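Local coordinates for surface protein SPB1 (Streptococcus agalactiae, PDB 4UZG) that forms the backbone subunit of the group B streptococcus type 2b pilus, probably joined to its neighbours by sortase, at residues E58-D63 / T122-Y127; A182-A187 / K242-Y247; A187-K192 / Y218-D223. One frame throughout, in Å; residues are numbered along the deposited sequence.

Contact 1. Residues E58-D63 / T122-Y127; sequences EVTITD and TITVTY
Glu58 to Thr62 pairs with Thr122 to Thr126 as two antiparallel strands, whose axes come within 4.8 Å and whose directions differ by 163°. Glu58, Thr60 and Thr62 face Thr126, Thr124 and Thr122 as hydrogen-bonded pairs, each joined by two N-H to O=C bonds. Of these six bonds, Thr122 N to Thr62 O is the shortest at 2.8 Å. Thr60 N to Thr124 O is the longest at 3.0 Å. Val59 with Val125 and Ile61 with Ile123 are the non-hydrogen-bonded pairs between them. There CA-H groups lean on carbonyls, as Ile61 CA does on Thr122 O at 3.3 Å.

One face of the ladder carries Glu58 and five threonines. Thr60 and Thr124 lie side by side and point the same way, with Thr60 OG1 3.5 Å from Thr124 CB. On this face a water is held by the hydroxyls of Thr60, Thr62 and Thr124, with Thr60 OG1 2.8 Å from it. The same water donates to Thr122 O, so this carbonyl also serves a second donor besides Thr62 N. Thr126 OG1 sits between its own backbone N and carbonyl carbon (chi1 65°), and from there meets Glu58 CB at 3.3 Å. The other face is aliphatic, and Val59 CG1 approaches Val125 CG2 at 4.2 Å.

The pair is a regular antiparallel ladder, polar on its threonine face and buried on its aliphatic one, inside a large mixed sheet. Strand 68-73 bonds to the outer edge of 58-62, and strand 16-26 to that of 122-127. Ile93 and Ile95 of strand 90-96 pack on the valine and isoleucine face.

Contact 2. Residues A182-A187 / K242-Y247; sequences ASLQGA and KAPLGY
Leu184 lies over one face of the Tyr247 ring. Its CD1 is 3.8 Å from the ring centroid and 18° off the normal, a CH-pi contact offset toward the rim. CD2 reaches the phenol end, 3.6 Å from Tyr247 OH. CG stands anti to the carbonyl carbon (chi1 -59°) and CD1 continues the extended chain, which carries the methyls to the ring. Nearer the backbone, Leu184 CB meets Pro244 CG at 3.7 Å. The proline ring also touches Ala187, whose CB is 3.8 Å from Pro244 CD.

No direct hydrogen bond crosses between the segments. Two waters bridge them instead. One donates to Gln185 O and accepts from Leu245 N. The other donates to Gly186 O and accepts from Lys242 NZ. The lysine chain is extended until a bend at chi3 (84°), and its CE lies 3.7 Å from Gly186 O. A type II turn from Pro244 to Tyr247, closed by Tyr247 N to Pro244 O at 3.0 Å, brings the ring back under Leu184.

Both segments are loops of the prealbumin-like domain, leading into strand 188-192 and out of strand 234-240. Asp177 of strand 169-177 bonds Tyr247 OH, and Asn279 of strand 273-279 touches Leu184, Pro244 and Tyr247.

Contact 3. Residues A187-K192 / Y218-D223; sequences AIFVLK and YTTGAD
Ala187 is held to Thr220 by two hydrogen bonds. Thr220 N donates to Ala187 O at 2.8 Å, in the carbonyl plane. In return Ala187 N donates to Thr220 OG1 at 3.0 Å, a more bent bond with an angle of 141° at the hydrogen. The hydroxyl reaches this N-H because OG1 stands between the backbone N and carbonyl carbon of Thr220 (chi1 61°). It is also bonded to Leu184 O.

Further along, Phe189 and Tyr218 form an antiparallel hydrogen-bonded pair. Phe189 N meets Tyr218 O at 2.8 Å, and Tyr218 N meets Phe189 O at 2.9 Å in a nearly straight bond of 176°. Ile188 and Thr219 lie between as a non-hydrogen-bonded pair. Their side chains cross obliquely, with Ile188 CG1 3.8 Å from Thr219 OG1. Thr220 CG2 packs 4.1 Å from Ala187 CB and approaches the Phe189 ring at CE1. The Tyr218 ring presents its edge to Phe189 O. Ile226 of strand 225-231 touches Phe189, Tyr218 and Thr220, while strand 234-240 pairs with the other edge of strand 188-192.

Strand 218-219 is thus a short edge strand in a four-stranded antiparallel sheet. Just past Thr219, the hydroxyl of buried Thr220 adds a side-chain bond to the backbone pairing. It satisfies a backbone N-H and a backbone carbonyl together, so it links the loop before strand 188-192 to the residue that follows strand 218-219.

How the contacts relate
Contacts 2 and 3 belong to one prealbumin-like domain and lie side by side, their centres about 9 Å apart. They share Ala187, the last residue of one segment and the first of the other. Two probable hydrogen bonds also join them: Leu184 O to Thr220 OG1 at 2.8 Å, and Ile188 N to Lys242 O at 2.9 Å. Contact 1 is in the sheet that precedes them in the chain, on the opposite side of the chain's centre. Its centre is about 56 Å from that of contact 2 and 47 Å from that of contact 3. Bound calcium ions lie about 9 Å from the Thr62 side chain and about 12 Å from that of Tyr218.

Contact 1. Residues E58-D63 / T122-Y127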
loop_
_atom_site.group_PDB
_atom_site.type_symbol
_atom_site.label_atom_id
_atom_site.label_comp_id
_atom_site.label_asym_id
_atom_site.label_seq_id
_atom_site.Cartn_x
_atom_site.Cartn_y
_atom_site.Cartn_z
ATOM N N GLU A 58 5.499 8.336 -15.278
ATOM C CA GLU A 58 6.013 7.956 -16.584
ATOM C C GLU A 58 4.770 7.697 -17.436
ATOM O O GLU A 58 3.934 6.862 -17.075
ATOM C CB GLU A 58 6.908 6.728 -16.511
ATOM C CG GLU A 58 7.499 6.346 -17.846
ATOM C CD GLU A 58 8.970 6.665 -17.952
ATOM O OE1 GLU A 58 9.420 7.618 -17.280
ATOM O OE2 GLU A 58 9.684 5.964 -18.696
ATOM N N VAL A 59 4.669 8.414 -18.549
ATOM C CA VAL A 59 3.487 8.372 -19.394
ATOM C C VAL A 59 3.922 7.871 -20.771
ATOM O O VAL A 59 4.784 8.481 -21.400
ATOM C CB VAL A 59 2.821 9.757 -19.521
ATOM C CG1 VAL A 59 1.532 9.639 -20.300
ATOM C CG2 VAL A 59 2.585 10.372 -18.135
ATOM N N THR A 60 3.320 6.778 -21.233
ATOM C CA THR A 60 3.675 6.206 -22.515
ATOM C C THR A 60 2.442 5.863 -23.342
ATOM O O THR A 60 1.348 5.604 -22.819
ATOM C CB THR A 60 4.517 4.913 -22.354
ATOM O OG1 THR A 60 3.753 3.938 -21.647
ATOM C CG2 THR A 60 5.848 5.136 -21.663
ATOM N N ILE A 61 2.679 5.832 -24.648
ATOM C CA ILE A 61 1.722 5.339 -25.618
ATOM C C ILE A 61 2.392 4.173 -26.335
ATOM O O ILE A 61 3.491 4.316 -26.875
ATOM C CB ILE A 61 1.308 6.430 -26.642
ATOM C CG1 ILE A 61 0.718 7.653 -25.917
ATOM C CG2 ILE A 61 0.327 5.842 -27.646
ATOM C CD1 ILE A 61 0.490 8.815 -26.809
ATOM N N THR A 62 1.730 3.023 -26.348
ATOM C CA THR A 62 2.260 1.815 -26.993
ATOM C C THR A 62 1.299 1.399 -28.099
ATOM O O THR A 62 0.103 1.205 -27.850
ATOM C CB THR A 62 2.412 0.679 -25.981
ATOM O OG1 THR A 62 3.203 1.125 -24.877
ATOM C CG2 THR A 62 3.094 -0.524 -26.627
ATOM N N ASP A 63 1.814 1.293 -29.308
ATOM C CA ASP A 63 0.984 0.976 -30.446
ATOM C C ASP A 63 0.826 -0.526 -30.573
ATOM O O ASP A 63 1.352 -1.293 -29.769
ATOM C CB ASP A 63 1.455 1.695 -31.720
ATOM C CG ASP A 63 2.680 1.080 -32.360
ATOM O OD1 ASP A 63 3.076 -0.060 -32.028
ATOM O OD2 ASP A 63 3.232 1.761 -33.260
ATOM N N THR A 122 -2.291 1.775 -26.482
ATOM C CA THR A 122 -2.419 1.660 -25.047
ATOM C C THR A 122 -1.741 2.855 -24.383
ATOM O O THR A 122 -0.562 3.128 -24.628
ATOM C CB THR A 122 -1.768 0.373 -24.538
ATOM O OG1 THR A 122 -2.469 -0.741 -25.100
ATOM C CG2 THR A 122 -1.822 0.294 -23.018
ATOM N N ILE A 123 -2.484 3.549 -23.534
ATOM C CA ILE A 123 -1.942 4.595 -22.683
ATOM C C ILE A 123 -1.600 3.968 -21.348
ATOM O O ILE A 123 -2.433 3.305 -20.744
ATOM C CB ILE A 123 -2.964 5.729 -22.489
ATOM C CG1 ILE A 123 -3.278 6.427 -23.816
ATOM C CG2 ILE A 123 -2.447 6.741 -21.462
ATOM C CD1 ILE A 123 -4.507 7.359 -23.755
ATOM N N THR A 124 -0.367 4.173 -20.892
ATOM C CA THR A 124 0.052 3.700 -19.578
ATOM C C THR A 124 0.582 4.895 -18.789
ATOM O O THR A 124 1.404 5.661 -19.284
ATOM C CB THR A 124 1.139 2.593 -19.659
ATOM O OG1 THR A 124 0.702 1.583 -20.566
ATOM C CG2 THR A 124 1.401 1.971 -18.317
ATOM N N VAL A 125 0.128 5.019 -17.544
ATOM C CA VAL A 125 0.690 5.976 -16.605
ATOM C C VAL A 125 1.169 5.193 -15.394
ATOM O O VAL A 125 0.373 4.530 -14.729
ATOM C CB VAL A 125 -0.340 7.042 -16.167
ATOM C CG1 VAL A 125 0.253 7.986 -15.112
ATOM C CG2 VAL A 125 -0.869 7.831 -17.356
ATOM N N THR A 126 2.454 5.281 -15.094
ATOM C CA THR A 126 2.959 4.755 -13.846
ATOM C C THR A 126 3.321 5.926 -12.948
ATOM O O THR A 126 3.734 6.991 -13.416
ATOM C CB THR A 126 4.172 3.861 -14.038
ATOM O OG1 THR A 126 5.266 4.613 -14.555
ATOM C CG2 THR A 126 3.869 2.705 -14.943
ATOM N N TYR A 127 3.153 5.743 -11.637
ATOM C CA TYR A 127 3.510 6.769 -10.673
ATOM C C TYR A 127 3.650 6.087 -9.317
ATOM O O TYR A 127 3.321 4.907 -9.179
ATOM C CB TYR A 127 2.456 7.899 -10.636
ATOM C CG TYR A 127 1.119 7.497 -10.038
ATOM C CD1 TYR A 127 0.128 6.902 -10.795
ATOM C CD2 TYR A 127 0.871 7.695 -8.692
ATOM C CE1 TYR A 127 -1.080 6.520 -10.225
ATOM C CE2 TYR A 127 -0.340 7.316 -8.110
ATOM C CZ TYR A 127 -1.296 6.731 -8.893
ATOM O OH TYR A 127 -2.518 6.335 -8.355
HETATM O O HOH W 1 1.741 2.500 -22.984
#

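Contact 2. Residues A182-A187 / K242-Y247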
loop_
_atom_site.group_PDB
_atom_site.type_symbol
_atom_site.label_atom_id
_atom_site.label_comp_id
_atom_site.label_asym_id
_atom_site.label_seq_id
_atom_site.Cartn_x
_atom_site.Cartn_y
_atom_site.Cartn_z
ATOM N N ALA A 182 -4.347 -16.256 32.394
ATOM C CA ALA A 182 -4.557 -14.841 32.686
ATOM C C ALA A 182 -3.736 -13.971 31.759
ATOM O O ALA A 182 -2.598 -14.285 31.454
ATOM C CB ALA A 182 -4.172 -14.543 34.108
ATOM N N SER A 183 -4.321 -12.850 31.345
ATOM C CA SER A 183 -3.619 -11.864 30.561
ATOM C C SER A 183 -2.619 -11.122 31.434
ATOM O O SER A 183 -2.915 -10.819 32.588
ATOM C CB SER A 183 -4.634 -10.899 29.963
ATOM O OG SER A 183 -5.460 -11.567 29.028
ATOM N N LEU A 184 -1.436 -10.845 30.882
ATOM C CA LEU A 184 -0.344 -10.269 31.637
ATOM C C LEU A 184 0.137 -8.962 31.063
ATOM O O LEU A 184 0.593 -8.900 29.915
ATOM C CB LEU A 184 0.827 -11.241 31.694
ATOM C CG LEU A 184 0.548 -12.604 32.313
ATOM C CD1 LEU A 184 1.781 -13.505 32.214
ATOM C CD2 LEU A 184 0.112 -12.473 33.769
ATOM N N GLN A 185 0.060 -7.919 31.878
ATOM C CA GLN A 185 0.592 -6.623 31.525
ATOM C C GLN A 185 2.092 -6.558 31.777
ATOM O O GLN A 185 2.649 -7.329 32.584
ATOM C CB GLN A 185 -0.116 -5.542 32.340
ATOM C CG GLN A 185 0.307 -5.530 33.803
ATOM C CD GLN A 185 -0.337 -4.467 34.573
ATOM O OE1 GLN A 185 -1.547 -4.263 34.486
ATOM N NE2 GLN A 185 0.461 -3.762 35.363
ATOM N N GLY A 186 2.738 -5.596 31.134
ATOM C CA GLY A 186 4.094 -5.237 31.488
ATOM C C GLY A 186 5.194 -6.022 30.815
ATOM O O GLY A 186 6.361 -5.728 31.065
ATOM N N ALA A 187 4.866 -7.010 29.980
ATOM C CA ALA A 187 5.908 -7.690 29.205
ATOM C C ALA A 187 6.376 -6.757 28.097
ATOM O O ALA A 187 5.571 -6.017 27.540
ATOM C CB ALA A 187 5.358 -8.952 28.586
ATOM N N LYS A 242 11.587 -8.433 28.180
ATOM C CA LYS A 242 11.354 -8.397 29.629
ATOM C C LYS A 242 10.073 -9.175 29.885
ATOM O O LYS A 242 9.047 -8.898 29.267
ATOM C CB LYS A 242 11.226 -6.964 30.153
ATOM C CG LYS A 242 11.106 -6.887 31.673
ATOM C CD LYS A 242 11.149 -5.424 32.189
ATOM C CE LYS A 242 9.768 -4.692 32.153
ATOM N NZ LYS A 242 9.648 -3.384 33.004
ATOM N N ALA A 243 10.131 -10.163 30.772
ATOM C CA ALA A 243 8.940 -10.902 31.138
ATOM C C ALA A 243 8.070 -10.069 32.089
ATOM O O ALA A 243 8.569 -9.163 32.757
ATOM C CB ALA A 243 9.328 -12.218 31.792
ATOM N N PRO A 244 6.766 -10.384 32.180
ATOM C CA PRO A 244 5.964 -9.759 33.230
ATOM C C PRO A 244 6.554 -10.056 34.589
ATOM O O PRO A 244 7.303 -11.022 34.780
ATOM C CB PRO A 244 4.570 -10.414 33.084
ATOM C CG PRO A 244 4.557 -10.986 31.723
ATOM C CD PRO A 244 5.986 -11.371 31.437
ATOM N N LEU A 245 6.217 -9.203 35.537
ATOM C CA LEU A 245 6.744 -9.294 36.872
ATOM C C LEU A 245 6.555 -10.697 37.452
ATOM O O LEU A 245 5.439 -11.190 37.531
ATOM C CB LEU A 245 6.012 -8.275 37.741
ATOM C CG LEU A 245 6.413 -8.181 39.207
ATOM C CD1 LEU A 245 7.818 -7.674 39.348
ATOM C CD2 LEU A 245 5.457 -7.272 39.965
ATOM N N GLY A 246 7.647 -11.328 37.886
ATOM C CA GLY A 246 7.588 -12.653 38.482
ATOM C C GLY A 246 7.698 -13.830 37.530
ATOM O O GLY A 246 7.729 -14.977 37.990
ATOM N N TYR A 247 7.760 -13.560 36.229
ATOM C CA TYR A 247 7.851 -14.592 35.205
ATOM C C TYR A 247 9.276 -14.736 34.682
ATOM O O TYR A 247 10.071 -13.792 34.737
ATOM C CB TYR A 247 6.862 -14.273 34.072
ATOM C CG TYR A 247 5.430 -14.467 34.508
ATOM C CD1 TYR A 247 4.779 -13.536 35.291
ATOM C CD2 TYR A 247 4.745 -15.630 34.180
ATOM C CE1 TYR A 247 3.490 -13.751 35.724
ATOM C CE2 TYR A 247 3.455 -15.841 34.605
ATOM C CZ TYR A 247 2.827 -14.906 35.382
ATOM O OH TYR A 247 1.535 -15.084 35.851
HETATM O O HOH W 2 4.308 -7.120 34.754
HETATM O O HOH W 3 6.942 -3.170 31.959
#

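Contact 3. Residues A187-K192 / Y218-D223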
loop_
_atom_site.group_PDB
_atom_site.type_symbol
_atom_site.label_atom_id
_atom_site.label_comp_id
_atom_site.label_asym_id
_atom_site.label_seq_id
_atom_site.Cartn_x
_atom_site.Cartn_y
_atom_site.Cartn_z
ATOM N N ALA A 187 4.866 -7.010 29.980
ATOM C CA ALA A 187 5.908 -7.690 29.205
ATOM C C ALA A 187 6.376 -6.757 28.097
ATOM O O ALA A 187 5.571 -6.017 27.540
ATOM C CB ALA A 187 5.358 -8.952 28.586
ATOM N N ILE A 188 7.668 -6.807 27.784
ATOM C CA ILE A 188 8.233 -5.990 26.730
ATOM C C ILE A 188 8.683 -6.899 25.595
ATOM O O ILE A 188 9.432 -7.859 25.827
ATOM C CB ILE A 188 9.419 -5.119 27.206
ATOM C CG1 ILE A 188 8.981 -4.261 28.402
ATOM C CG2 ILE A 188 9.963 -4.260 26.056
ATOM C CD1 ILE A 188 10.100 -3.459 29.017
ATOM N N PHE A 189 8.248 -6.579 24.376
ATOM C CA PHE A 189 8.640 -7.291 23.161
ATOM C C PHE A 189 9.242 -6.345 22.153
ATOM O O PHE A 189 8.899 -5.154 22.088
ATOM C CB PHE A 189 7.414 -7.939 22.506
ATOM C CG PHE A 189 6.908 -9.168 23.214
ATOM C CD1 PHE A 189 6.062 -9.058 24.314
ATOM C CD2 PHE A 189 7.304 -10.432 22.828
ATOM C CE1 PHE A 189 5.606 -10.173 24.960
ATOM C CE2 PHE A 189 6.854 -11.548 23.493
ATOM C CZ PHE A 189 6.019 -11.425 24.572
ATOM N N VAL A 190 10.101 -6.912 21.315
ATOM C CA VAL A 190 10.475 -6.331 20.041
ATOM C C VAL A 190 10.072 -7.316 18.940
ATOM O O VAL A 190 9.878 -8.508 19.199
ATOM C CB VAL A 190 11.979 -5.971 19.978
ATOM C CG1 VAL A 190 12.306 -4.908 21.009
ATOM C CG2 VAL A 190 12.883 -7.184 20.139
ATOM N N LEU A 191 9.934 -6.797 17.727
ATOM C CA LEU A 191 9.540 -7.605 16.572
ATOM C C LEU A 191 10.727 -7.763 15.635
ATOM O O LEU A 191 11.336 -6.779 15.221
ATOM C CB LEU A 191 8.375 -6.964 15.825
ATOM C CG LEU A 191 7.733 -7.857 14.751
ATOM C CD1 LEU A 191 6.997 -9.006 15.380
ATOM C CD2 LEU A 191 6.792 -7.039 13.864
ATOM N N LYS A 192 11.041 -9.004 15.304
ATOM C CA LYS A 192 12.070 -9.331 14.330
ATOM C C LYS A 192 11.426 -9.788 13.022
ATOM O O LYS A 192 10.355 -10.425 13.032
ATOM C CB LYS A 192 12.940 -10.447 14.925
ATOM C CG LYS A 192 14.294 -10.687 14.315
ATOM C CD LYS A 192 15.043 -11.797 15.015
ATOM C CE LYS A 192 16.416 -11.974 14.434
ATOM N NZ LYS A 192 17.141 -13.012 15.172
ATOM N N TYR A 218 7.713 -2.574 22.734
ATOM C CA TYR A 218 6.277 -2.590 22.962
ATOM C C TYR A 218 6.003 -3.256 24.299
ATOM O O TYR A 218 6.505 -4.353 24.553
ATOM C CB TYR A 218 5.576 -3.372 21.840
ATOM C CG TYR A 218 5.634 -2.695 20.500
ATOM C CD1 TYR A 218 4.659 -1.773 20.136
ATOM C CD2 TYR A 218 6.660 -2.949 19.590
ATOM C CE1 TYR A 218 4.706 -1.142 18.892
ATOM C CE2 TYR A 218 6.721 -2.308 18.366
ATOM C CZ TYR A 218 5.715 -1.425 18.010
ATOM O OH TYR A 218 5.777 -0.775 16.784
ATOM N N THR A 219 5.168 -2.630 25.124
ATOM C CA THR A 219 4.774 -3.183 26.409
ATOM C C THR A 219 3.332 -3.660 26.361
ATOM O O THR A 219 2.446 -2.926 25.897
ATOM C CB THR A 219 4.940 -2.105 27.517
ATOM O OG1 THR A 219 6.302 -1.708 27.599
ATOM C CG2 THR A 219 4.561 -2.651 28.853
ATOM N N THR A 220 3.071 -4.861 26.873
ATOM C CA THR A 220 1.699 -5.358 26.921
ATOM C C THR A 220 0.877 -4.511 27.909
ATOM O O THR A 220 1.335 -4.166 29.007
ATOM C CB THR A 220 1.615 -6.847 27.253
ATOM O OG1 THR A 220 2.193 -7.078 28.539
ATOM C CG2 THR A 220 2.323 -7.688 26.200
ATOM N N GLY A 221 -0.316 -4.139 27.464
ATOM C CA GLY A 221 -1.166 -3.278 28.254
ATOM C C GLY A 221 -1.869 -3.988 29.375
ATOM O O GLY A 221 -1.655 -5.169 29.650
ATOM N N ALA A 222 -2.758 -3.246 30.035
ATOM C CA ALA A 222 -3.511 -3.780 31.156
ATOM C C ALA A 222 -4.328 -5.007 30.744
ATOM O O ALA A 222 -4.632 -5.853 31.582
ATOM C CB ALA A 222 -4.425 -2.713 31.737
ATOM N N ASP A 223 -4.660 -5.087 29.450
ATOM C CA ASP A 223 -5.385 -6.199 28.840
ATOM C C ASP A 223 -4.481 -7.304 28.285
ATOM O O ASP A 223 -4.960 -8.252 27.672
ATOM C CB ASP A 223 -6.312 -5.670 27.717
ATOM C CG ASP A 223 -5.560 -4.874 26.640
ATOM O OD1 ASP A 223 -4.324 -4.702 26.749
ATOM O OD2 ASP A 223 -6.225 -4.381 25.687
#